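Local coordinates for protein cryptic loci regulator 2 (Schizosaccharomyces pombe 972h-, PDB 5IKJ) that promotes heterochromatic transcriptional silencing as part of the SHREC repressor complex, acting upstream of histone deacetylases and keeping nucleosomes properly positioned, at residues K51-L54 / Y55-C59; P76-N79 / Q80-R84. All coordinates share one frame; numbering follows the deposited sequence.

Contact 1 of 2, residues K51-L54 / Y55-C59; sequences KNLL and YRQIC
Asn52 and Arg56 meet one turn apart on the inner side of helix 50-67, and theirs is the close-packed part of this contact. Arg56 NH1 reaches Asn52 OD1 at 3.2 Å in a nearly straight bond (170°). The oxygen lies in the guanidinium plane, at its edge, whereas NH1 stands above the amide's carbonyl plane. A bend at chi3 (-3°) folds the guanidinium back over the preceding turn; the arginine's CD, before the bend, already lies 3.2 Å from Asn52 OD1. Both groups have further partners: Asn52 ND2 bonds to the carbonyl of Leu45, Arg56 NE to that of Leu144. The amide is therefore held at both ends, and the buried guanidinium is fixed between the helix and strand 143-144. An alanine in place of Arg56 would probably leave the Leu144 carbonyl and Asn52 OD1 without their donor and the amide freer to turn. Underneath runs regular i to i+4 alpha-helical bonding, including Gln57 N to Leu53 O at 2.7 Å. The same inner side carries Tyr55, which packs on Val183 and Phe186 of helix 183-195, the helix that supplies the zinc ligand His189. Towards solvent the packing is looser and mostly apolar. Leu53 CD1 lies 3.6 Å from Gln57 CG, the leucine crossing obliquely over the glutamine's extended chain. Leu54, more exposed still, brings its CG to 3.8 Å from Ile58 CD1, while its CD1 stands 4.0 Å from Gln57 OE1.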
loop_
_atom_site.group_PDB
_atom_site.type_symbol
_atom_site.label_atom_id
_atom_site.label_comp_id
_atom_site.label_asym_id
_atom_site.label_seq_id
_atom_site.Cartn_x
_atom_site.Cartn_y
_atom_site.Cartn_z
ATOM N N LYS A 51 -7.724 -22.763 -28.022
ATOM C CA LYS A 51 -6.502 -22.223 -27.438
ATOM C C LYS A 51 -6.514 -20.701 -27.406
ATOM O O LYS A 51 -5.974 -20.102 -26.468
ATOM C CB LYS A 51 -5.290 -22.734 -28.215
ATOM C CG LYS A 51 -5.037 -24.217 -28.010
ATOM C CD LYS A 51 -4.182 -24.804 -29.115
ATOM C CE LYS A 51 -3.846 -26.256 -28.831
ATOM N NZ LYS A 51 -2.983 -26.843 -29.891
ATOM N N ASN A 52 -7.115 -20.063 -28.411
ATOM C CA ASN A 52 -7.337 -18.623 -28.340
ATOM C C ASN A 52 -8.203 -18.270 -27.139
ATOM O O ASN A 52 -7.922 -17.302 -26.421
ATOM C CB ASN A 52 -7.983 -18.133 -29.635
ATOM C CG ASN A 52 -8.100 -16.624 -29.695
ATOM O OD1 ASN A 52 -8.584 -15.989 -28.760
ATOM N ND2 ASN A 52 -7.646 -16.041 -30.798
ATOM N N LEU A 53 -9.263 -19.046 -26.901
ATOM C CA LEU A 53 -10.092 -18.832 -25.720
ATOM C C LEU A 53 -9.265 -18.954 -24.447
ATOM O O LEU A 53 -9.315 -18.081 -23.573
ATOM C CB LEU A 53 -11.254 -19.827 -25.712
ATOM C CG LEU A 53 -12.037 -19.966 -24.400
ATOM C CD1 LEU A 53 -12.624 -18.632 -23.958
ATOM C CD2 LEU A 53 -13.133 -21.010 -24.542
ATOM N N LEU A 54 -8.493 -20.037 -24.323
ATOM C CA LEU A 54 -7.659 -20.219 -23.139
ATOM C C LEU A 54 -6.700 -19.048 -22.963
ATOM O O LEU A 54 -6.483 -18.574 -21.841
ATOM C CB LEU A 54 -6.886 -21.535 -23.239
ATOM C CG LEU A 54 -5.913 -21.830 -22.094
ATOM C CD1 LEU A 54 -6.656 -21.959 -20.773
ATOM C CD2 LEU A 54 -5.110 -23.087 -22.388
ATOM N N TYR A 55 -6.108 -18.577 -24.061
ATOM C CA TYR A 55 -5.249 -17.399 -24.004
ATOM C C TYR A 55 -6.003 -16.211 -23.418
ATOM O O TYR A 55 -5.523 -15.551 -22.487
ATOM C CB TYR A 55 -4.735 -17.076 -25.409
ATOM C CG TYR A 55 -3.590 -16.088 -25.461
ATOM C CD1 TYR A 55 -3.816 -14.722 -25.359
ATOM C CD2 TYR A 55 -2.283 -16.525 -25.633
ATOM C CE1 TYR A 55 -2.769 -13.819 -25.415
ATOM C CE2 TYR A 55 -1.231 -15.630 -25.690
ATOM C CZ TYR A 55 -1.479 -14.278 -25.581
ATOM O OH TYR A 55 -0.435 -13.385 -25.638
ATOM N N ARG A 56 -7.197 -15.931 -23.948
ATOM C CA ARG A 56 -7.991 -14.808 -23.467
ATOM C C ARG A 56 -8.567 -15.054 -22.078
ATOM O O ARG A 56 -8.889 -14.088 -21.378
ATOM C CB ARG A 56 -9.112 -14.509 -24.463
ATOM C CG ARG A 56 -8.605 -14.067 -25.834
ATOM C CD ARG A 56 -9.739 -13.730 -26.799
ATOM N NE ARG A 56 -11.059 -13.963 -26.217
ATOM C CZ ARG A 56 -11.864 -14.981 -26.515
ATOM N NH1 ARG A 56 -11.515 -15.892 -27.413
ATOM N NH2 ARG A 56 -13.039 -15.082 -25.910
ATOM N N GLN A 57 -8.702 -16.315 -21.661
ATOM C CA GLN A 57 -9.132 -16.593 -20.294
ATOM C C GLN A 57 -8.022 -16.283 -19.298
ATOM O O GLN A 57 -8.282 -15.753 -18.212
ATOM C CB GLN A 57 -9.569 -18.052 -20.161
ATOM C CG GLN A 57 -10.900 -18.376 -20.815
ATOM C CD GLN A 57 -11.276 -19.836 -20.657
ATOM O OE1 GLN A 57 -10.479 -20.729 -20.947
ATOM N NE2 GLN A 57 -12.490 -20.088 -20.184
ATOM N N ILE A 58 -6.779 -16.617 -19.648
ATOM C CA ILE A 58 -5.649 -16.321 -18.772
ATOM C C ILE A 58 -5.436 -14.815 -18.681
ATOM O O ILE A 58 -5.235 -14.264 -17.592
ATOM C CB ILE A 58 -4.387 -17.045 -19.276
ATOM C CG1 ILE A 58 -4.570 -18.563 -19.166
ATOM C CG2 ILE A 58 -3.159 -16.609 -18.485
ATOM C CD1 ILE A 58 -3.808 -19.350 -20.209
ATOM N N CYS A 59 -5.473 -14.130 -19.825
ATOM C CA CYS A 59 -5.346 -12.675 -19.828
ATOM C C CYS A 59 -6.408 -12.032 -18.946
ATOM O O CYS A 59 -6.106 -11.150 -18.133
ATOM C CB CYS A 59 -5.446 -12.145 -21.258
ATOM S SG CYS A 59 -4.020 -12.496 -22.299
#

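Contact 2 of 2, residues P76-N79 / Q80-R84; sequences PILN and QLCKR
From Pro76 to Lys83 the backbone starts as a regular alpha-helical turn and tightens towards its end: Gln80 N bonds to Pro76 O at 2.9 Å and almost straight (172°), Leu81 N to Ile77 O is more bent, and the carbonyl of Asn79 receives both Lys83 N, at 2.8 Å, and, weakly, Cys82 N. A further weak bond joins Cys82 N to Leu78 O, so this one N-H is divided between two carbonyls. Over this frame the side chains mostly touch backbone oxygens. Gln80 has its CG set between its own N and carbonyl carbon (chi1 83°), which turns the extended chain back along the preceding turn: CG comes within 3.4 Å of Ile77 O, and NE2 lies 4.0 Å from Ile77 CA. Leu81 lays its CB 3.3 Å from Ile77 O, while the rest of the side chain packs on Leu279 and Thr283 of helix 278-285. Leu78 and Cys82 supply the apolar touch between side chains, CD1 to SG at 4.2 Å, and Leu78 also packs against Trp238. Lys83 passes the Asn79 carbonyl with its CG 3.4 Å from Asn79 O, and its extended chain then leads back alongside the preceding turn to a salt bridge between NZ and Asp137. With few close meetings between side chains, the turn rests mainly on its backbone bonds; the Asn79 carbonyl, with two N-H donors, is well satisfied although one bond is weak, and the lysine's charge is probably balanced by Asp137 rather than by the helix.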
loop_
_atom_site.group_PDB
_atom_site.type_symbol
_atom_site.label_atom_id
_atom_site.label_comp_id
_atom_site.label_asym_id
_atom_site.label_seq_id
_atom_site.Cartn_x
_atom_site.Cartn_y
_atom_site.Cartn_z
ATOM N N PRO A 76 -9.377 -9.625 -0.390
ATOM C CA PRO A 76 -10.163 -10.868 -0.343
ATOM C C PRO A 76 -10.302 -11.432 1.058
ATOM O O PRO A 76 -11.318 -12.072 1.358
ATOM C CB PRO A 76 -9.375 -11.812 -1.262
ATOM C CG PRO A 76 -8.644 -10.908 -2.190
ATOM C CD PRO A 76 -8.285 -9.701 -1.376
ATOM N N ILE A 77 -9.315 -11.212 1.929
ATOM C CA ILE A 77 -9.414 -11.701 3.299
ATOM C C ILE A 77 -10.478 -10.923 4.065
ATOM O O ILE A 77 -11.269 -11.505 4.816
ATOM C CB ILE A 77 -8.042 -11.626 3.996
ATOM C CG1 ILE A 77 -7.034 -12.509 3.255
ATOM C CG2 ILE A 77 -8.158 -12.055 5.457
ATOM C CD1 ILE A 77 -5.622 -12.455 3.807
ATOM N N LEU A 78 -10.518 -9.600 3.890
ATOM C CA LEU A 78 -11.559 -8.812 4.541
ATOM C C LEU A 78 -12.929 -9.134 3.963
ATOM O O LEU A 78 -13.924 -9.176 4.696
ATOM C CB LEU A 78 -11.260 -7.316 4.405
ATOM C CG LEU A 78 -12.269 -6.387 5.088
ATOM C CD1 LEU A 78 -12.264 -6.594 6.598
ATOM C CD2 LEU A 78 -11.998 -4.926 4.752
ATOM N N ASN A 79 -13.004 -9.363 2.650
ATOM C CA ASN A 79 -14.280 -9.684 2.020
ATOM C C ASN A 79 -14.836 -10.999 2.554
ATOM O O ASN A 79 -15.964 -11.054 3.057
ATOM C CB ASN A 79 -14.114 -9.741 0.501
ATOM C CG ASN A 79 -13.880 -8.375 -0.110
ATOM O OD1 ASN A 79 -14.151 -7.347 0.514
ATOM N ND2 ASN A 79 -13.382 -8.355 -1.340
ATOM N N GLN A 80 -14.054 -12.078 2.454
ATOM C CA GLN A 80 -14.513 -13.366 2.959
ATOM C C GLN A 80 -14.831 -13.306 4.446
ATOM O O GLN A 80 -15.594 -14.143 4.943
ATOM C CB GLN A 80 -13.465 -14.450 2.684
ATOM C CG GLN A 80 -12.333 -14.538 3.703
ATOM C CD GLN A 80 -11.306 -15.591 3.334
ATOM O OE1 GLN A 80 -11.553 -16.443 2.480
ATOM N NE2 GLN A 80 -10.146 -15.541 3.978
ATOM N N LEU A 81 -14.263 -12.338 5.166
ATOM C CA LEU A 81 -14.618 -12.116 6.561
ATOM C C LEU A 81 -15.919 -11.339 6.706
ATOM O O LEU A 81 -16.591 -11.467 7.734
ATOM C CB LEU A 81 -13.487 -11.364 7.270
ATOM C CG LEU A 81 -13.360 -11.564 8.780
ATOM C CD1 LEU A 81 -12.799 -12.944 9.089
ATOM C CD2 LEU A 81 -12.484 -10.478 9.381
ATOM N N CYS A 82 -16.285 -10.542 5.702
ATOM C CA CYS A 82 -17.531 -9.787 5.717
ATOM C C CYS A 82 -18.688 -10.533 5.068
ATOM O O CYS A 82 -19.841 -10.128 5.247
ATOM C CB CYS A 82 -17.339 -8.440 5.009
ATOM S SG CYS A 82 -16.368 -7.235 5.946
ATOM N N LYS A 83 -18.414 -11.605 4.321
ATOM C CA LYS A 83 -19.488 -12.381 3.715
ATOM C C LYS A 83 -20.244 -13.219 4.740
ATOM O O LYS A 83 -21.370 -13.647 4.458
ATOM C CB LYS A 83 -18.925 -13.277 2.610
ATOM C CG LYS A 83 -18.538 -12.516 1.348
ATOM C CD LYS A 83 -17.947 -13.428 0.287
ATOM C CE LYS A 83 -17.636 -12.661 -0.986
ATOM N NZ LYS A 83 -17.011 -13.528 -2.021
ATOM N N ARG A 84 -19.658 -13.455 5.916
ATOM C CA ARG A 84 -20.347 -14.129 7.017
ATOM C C ARG A 84 -21.468 -13.209 7.490
ATOM O O ARG A 84 -21.334 -12.448 8.452
ATOM C CB ARG A 84 -19.376 -14.458 8.149
ATOM C CG ARG A 84 -18.165 -15.291 7.744
ATOM C CD ARG A 84 -17.489 -15.887 8.974
ATOM N NE ARG A 84 -16.206 -16.507 8.663
ATOM C CZ ARG A 84 -15.522 -17.276 9.506
ATOM N NH1 ARG A 84 -16.000 -17.537 10.716
ATOM N NH2 ARG A 84 -14.360 -17.792 9.136
#

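Overall arrangement
Both contacts are local, each made within one continuous run of nine residues, so neither closes a long loop. They come in series, without nesting or crossing. From the N terminus the chain first enters helix 50-67, where contact 1 spans the opening turns and joins them to strands 143-144 and 152-156 and to helix 183-195 of the zinc-binding region. Helix 75-82 follows next in the chain; contact 2 takes in nearly all of it and runs on to Arg84, set against helix 278-285 and the loops around Trp238 and Ile360. The two centres are 29 Å apart and the nearest atoms about 16 Å, with no touch between them. Consecutive helices thus pack against different parts of the molecule.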